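Local coordinates for tungsten formylmethanofuran dehydrogenase subunit E (Syntrophus aciditrophicus, PDB 3D00), which binds a zinc ion and belongs to the FmdE family, which is implicated in microbial methanogenesis, although its own biochemical role is only inferred, at residues A[52-55]-A[59-62]; A[63-68]-A[75-80]. All blocks are in the same frame, centred on the assembly; numbering follows the deposited sequence.

Contact 1 (A[52-55]-A[59-62]); sequences AICE and CLPD
Cys54, at the end of strand 50-54, rests its sulfur against the backbone of the first turn of helix 60-67, where Leu60 joins Pro61. The close part of the contact is this one atom on main chain: SG lies 3.8 Å from Pro61 N and 3.9 Å from Leu60 C. With SG anti to its own carbonyl carbon, chi1 -70° places the thiol against the Leu60-Pro61 link. The CA atoms of Cys54 and Pro61 are 6.2 Å apart, a close approach consistent with so short a side chain. The side-chain contacts flanking it are looser, with Cys54 SG 4.2 Å from Leu60 CB and Cys54 CB 4.3 Å from Pro61 CG. Farther out, the N-cap residue Cys59 is partly exposed and touches Val30 of helix 28-42, while Asp62, which leaves the strand side at its CB, bonds through its carboxylate to His23 and to Thr71 and Gly73 of the second subunit. Because Pro61 N carries no hydrogen, the thiol faces a nitrogen that cannot donate to it, and Cys54 is not among the four zinc ligands; the chemistry therefore implies van der Waals packing of a short side chain ending in a polarisable sulfur.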
loop_
_atom_site.group_PDB
_atom_site.type_symbol
_atom_site.label_atom_id
_atom_site.label_comp_id
_atom_site.label_asym_id
_atom_site.label_seq_id
_atom_site.Cartn_x
_atom_site.Cartn_y
_atom_site.Cartn_z
ATOM N N ALA A 52 -11.276 -3.220 -2.059
ATOM C CA ALA A 52 -11.006 -2.081 -2.957
ATOM C C ALA A 52 -9.961 -2.440 -4.013
ATOM O O ALA A 52 -9.116 -3.258 -3.768
ATOM C CB ALA A 52 -10.566 -0.892 -2.127
ATOM N N ILE A 53 -10.050 -1.836 -5.189
ATOM C CA ILE A 53 -9.024 -1.928 -6.230
ATOM C C ILE A 53 -8.688 -0.535 -6.722
ATOM O O ILE A 53 -9.603 0.218 -7.080
ATOM C CB ILE A 53 -9.494 -2.741 -7.474
ATOM C CG1 ILE A 53 -9.457 -4.232 -7.224
ATOM C CG2 ILE A 53 -8.578 -2.496 -8.679
ATOM C CD1 ILE A 53 -10.615 -4.866 -7.813
ATOM N N CYS A 54 -7.401 -0.161 -6.695
ATOM C CA CYS A 54 -6.923 1.057 -7.370
ATOM C C CYS A 54 -6.191 0.670 -8.623
ATOM O O CYS A 54 -5.402 -0.240 -8.569
ATOM C CB CYS A 54 -5.934 1.825 -6.516
ATOM S SG CYS A 54 -6.716 2.550 -5.130
ATOM N N GLU A 55 -6.438 1.380 -9.724
ATOM C CA GLU A 55 -5.863 1.071 -11.004
ATOM C C GLU A 55 -4.664 1.926 -11.305
ATOM O O GLU A 55 -4.150 1.919 -12.417
ATOM C CB GLU A 55 -6.910 1.208 -12.094
ATOM C CG GLU A 55 -8.174 0.527 -11.704
ATOM C CD GLU A 55 -9.228 0.490 -12.768
ATOM O OE1 GLU A 55 -8.994 0.822 -13.944
ATOM O OE2 GLU A 55 -10.326 0.078 -12.384
ATOM N N CYS A 59 -1.034 8.044 -5.475
ATOM C CA CYS A 59 -1.966 8.838 -4.669
ATOM C C CYS A 59 -3.232 8.127 -4.250
ATOM O O CYS A 59 -3.600 8.111 -3.075
ATOM C CB CYS A 59 -2.362 10.150 -5.388
ATOM S SG CYS A 59 -1.055 11.350 -5.451
ATOM N N LEU A 60 -3.927 7.591 -5.226
ATOM C CA LEU A 60 -5.222 7.012 -4.999
ATOM C C LEU A 60 -5.199 5.925 -3.939
ATOM O O LEU A 60 -6.131 5.854 -3.141
ATOM C CB LEU A 60 -5.798 6.493 -6.306
ATOM C CG LEU A 60 -7.299 6.551 -6.593
ATOM C CD1 LEU A 60 -8.012 7.674 -5.933
ATOM C CD2 LEU A 60 -7.521 6.606 -8.098
ATOM N N PRO A 61 -4.143 5.053 -3.902
ATOM C CA PRO A 61 -4.165 4.124 -2.762
ATOM C C PRO A 61 -4.287 4.736 -1.361
ATOM O O PRO A 61 -4.919 4.130 -0.509
ATOM C CB PRO A 61 -2.839 3.400 -2.904
ATOM C CG PRO A 61 -2.563 3.394 -4.363
ATOM C CD PRO A 61 -3.000 4.749 -4.809
ATOM N N ASP A 62 -3.663 5.889 -1.118
ATOM C CA ASP A 62 -3.717 6.520 0.205
ATOM C C ASP A 62 -5.068 7.070 0.563
ATOM O O ASP A 62 -5.399 7.125 1.731
ATOM C CB ASP A 62 -2.642 7.582 0.344
ATOM C CG ASP A 62 -1.245 6.972 0.445
ATOM O OD1 ASP A 62 -1.104 5.731 0.541
ATOM O OD2 ASP A 62 -0.274 7.747 0.458
#

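Contact 2 (A[63-68]-A[75-80]); sequences AVQLLT and GWLTVL
Val64 O, on the helix residue that meets Leu77, accepts three bonds at the end of helix 60-67: from Thr68 OG1 at 2.8 Å, from Thr68 N at 2.9 Å and from Leu67 N at 3.1 Å. The hydroxyl comes from above the carbonyl plane, 55° out of it, and so misses the lone pairs. Thr68 OG1 is bonded to Cys70 N as well, which ties the end of the helix to the loop that follows. The side chain of the same Val64 makes the contact: its methyl CG1 meets Leu77 CD1 at 3.9 Å, the two side chains reaching tip to tip. This is the return half of a beta-alpha-beta crossover: strand 50-54 leads into helix 60-67, and the chain comes back as strand 77-79, parallel to the first strand and beside it, outermost, within this chain, in a mixed sheet. The nearest CA atoms here, those of Val64 and Leu77, are 7.8 Å apart, a gap bridged by side chains. Leu77 holds CG anti to its backbone N (chi1 178°) and splits its two methyls between two helix residues, CD1 to Val64 and CD2 to Gln65 CG at 3.8 Å, where the side chains cross at about a right angle. Gln65 offers its CG methylene to Leu77, while its amide works elsewhere: OE1 accepts from Phe72 N and from Gln65 NE2 of the second subunit. Val37 of helix 28-42 packs against Val64 and Thr68, and Val79 on the strand meets Phe72 of the second subunit.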
loop_
_atom_site.group_PDB
_atom_site.type_symbol
_atom_site.label_atom_id
_atom_site.label_comp_id
_atom_site.label_asym_id
_atom_site.label_seq_id
_atom_site.Cartn_x
_atom_site.Cartn_y
_atom_site.Cartn_z
ATOM N N ALA A 63 -5.870 7.465 -0.439
ATOM C CA ALA A 63 -7.268 7.888 -0.209
ATOM C C ALA A 63 -8.074 6.715 0.336
ATOM O O ALA A 63 -8.780 6.833 1.342
ATOM C CB ALA A 63 -7.886 8.384 -1.522
ATOM N N VAL A 64 -7.937 5.573 -0.325
ATOM C CA VAL A 64 -8.554 4.326 0.121
ATOM C C VAL A 64 -8.046 3.947 1.528
ATOM O O VAL A 64 -8.828 3.818 2.452
ATOM C CB VAL A 64 -8.351 3.166 -0.926
ATOM C CG1 VAL A 64 -8.907 1.812 -0.389
ATOM C CG2 VAL A 64 -9.021 3.503 -2.240
ATOM N N GLN A 65 -6.743 3.843 1.729
ATOM C CA GLN A 65 -6.205 3.476 3.040
ATOM C C GLN A 65 -6.624 4.380 4.152
ATOM O O GLN A 65 -6.932 3.897 5.268
ATOM C CB GLN A 65 -4.713 3.379 2.977
ATOM C CG GLN A 65 -4.305 2.268 2.094
ATOM C CD GLN A 65 -2.854 1.982 2.173
ATOM O OE1 GLN A 65 -2.462 0.888 2.560
ATOM N NE2 GLN A 65 -2.030 2.954 1.786
ATOM N N LEU A 66 -6.696 5.679 3.873
ATOM C CA LEU A 66 -7.113 6.652 4.888
ATOM C C LEU A 66 -8.591 6.631 5.230
ATOM O O LEU A 66 -8.975 7.056 6.310
ATOM C CB LEU A 66 -6.808 8.083 4.431
ATOM C CG LEU A 66 -5.480 8.758 4.788
ATOM C CD1 LEU A 66 -5.230 9.982 3.851
ATOM C CD2 LEU A 66 -5.503 9.164 6.244
ATOM N N LEU A 67 -9.434 6.224 4.292
ATOM C CA LEU A 67 -10.883 6.383 4.423
ATOM C C LEU A 67 -11.697 5.101 4.634
ATOM O O LEU A 67 -12.874 5.164 5.026
ATOM C CB LEU A 67 -11.416 7.071 3.152
ATOM C CG LEU A 67 -11.051 8.531 2.908
ATOM C CD1 LEU A 67 -11.482 9.043 1.528
ATOM C CD2 LEU A 67 -11.665 9.374 4.036
ATOM N N THR A 68 -11.096 3.952 4.299
ATOM C CA THR A 68 -11.788 2.676 4.277
ATOM C C THR A 68 -10.980 1.713 5.140
ATOM O O THR A 68 -9.871 2.038 5.520
ATOM C CB THR A 68 -11.849 2.081 2.849
ATOM O OG1 THR A 68 -10.549 1.668 2.475
ATOM C CG2 THR A 68 -12.349 3.095 1.768
ATOM N N GLY A 75 -4.606 -6.800 2.713
ATOM C CA GLY A 75 -4.933 -7.399 1.446
ATOM C C GLY A 75 -6.295 -7.040 0.927
ATOM O O GLY A 75 -6.681 -7.535 -0.119
ATOM N N TRP A 76 -7.042 -6.208 1.643
ATOM C CA TRP A 76 -8.383 -5.841 1.178
ATOM C C TRP A 76 -8.271 -4.786 0.084
ATOM O O TRP A 76 -9.163 -4.670 -0.734
ATOM C CB TRP A 76 -9.292 -5.395 2.314
ATOM C CG TRP A 76 -9.479 -6.471 3.407
ATOM C CD1 TRP A 76 -9.207 -7.809 3.315
ATOM C CD2 TRP A 76 -9.978 -6.260 4.729
ATOM N NE1 TRP A 76 -9.496 -8.437 4.501
ATOM C CE2 TRP A 76 -9.962 -7.511 5.391
ATOM C CE3 TRP A 76 -10.441 -5.133 5.421
ATOM C CZ2 TRP A 76 -10.387 -7.668 6.716
ATOM C CZ3 TRP A 76 -10.863 -5.278 6.744
ATOM C CH2 TRP A 76 -10.837 -6.543 7.378
ATOM N N LEU A 77 -7.146 -4.047 0.050
ATOM C CA LEU A 77 -6.790 -3.205 -1.096
ATOM C C LEU A 77 -5.803 -3.909 -2.013
ATOM O O LEU A 77 -4.705 -4.327 -1.561
ATOM C CB LEU A 77 -6.149 -1.915 -0.639
ATOM C CG LEU A 77 -5.648 -0.905 -1.686
ATOM C CD1 LEU A 77 -6.721 -0.445 -2.696
ATOM C CD2 LEU A 77 -4.981 0.295 -1.035
ATOM N N THR A 78 -6.193 -4.003 -3.285
ATOM C CA THR A 78 -5.338 -4.420 -4.385
ATOM C C THR A 78 -5.031 -3.189 -5.249
ATOM O O THR A 78 -5.897 -2.388 -5.532
ATOM C CB THR A 78 -6.058 -5.557 -5.202
ATOM O OG1 THR A 78 -6.097 -6.728 -4.389
ATOM C CG2 THR A 78 -5.342 -5.944 -6.501
ATOM N N VAL A 79 -3.783 -3.067 -5.674
ATOM C CA VAL A 79 -3.370 -2.047 -6.579
ATOM C C VAL A 79 -2.931 -2.746 -7.873
ATOM O O VAL A 79 -2.073 -3.638 -7.854
ATOM C CB VAL A 79 -2.234 -1.225 -5.978
ATOM C CG1 VAL A 79 -1.704 -0.263 -7.002
ATOM C CG2 VAL A 79 -2.764 -0.472 -4.678
ATOM N N LEU A 80 -3.621 -2.436 -8.952
ATOM C CA LEU A 80 -3.223 -2.873 -10.286
ATOM C C LEU A 80 -2.588 -1.655 -10.902
ATOM O O LEU A 80 -3.256 -0.680 -11.182
ATOM C CB LEU A 80 -4.442 -3.315 -11.073
ATOM C CG LEU A 80 -5.227 -4.441 -10.391
ATOM C CD1 LEU A 80 -6.526 -4.631 -11.134
ATOM C CD2 LEU A 80 -4.448 -5.769 -10.373
#

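In the fold
Both contacts are buried and share helix 60-67: contact 1 sets its first turn on strand 50-54, near the centre of the chain, and contact 2 sets Val64 and Gln65, midway along it, against strand 77-79, outermost in the sheet within this chain. They bury almost equal areas, 117 and 118 Å², by different means, thiol on backbone in contact 1 and aliphatic side chain on side chain in contact 2. The helix residue Val64 joins them, its CG2 lying 3.8 Å from Cys54 SG. Between the strands the link is polar, with Ala52 N and Trp76 O 2.9 Å apart, a probable hydrogen bond. Both contacts border the second subunit, and neither lies near the zinc site.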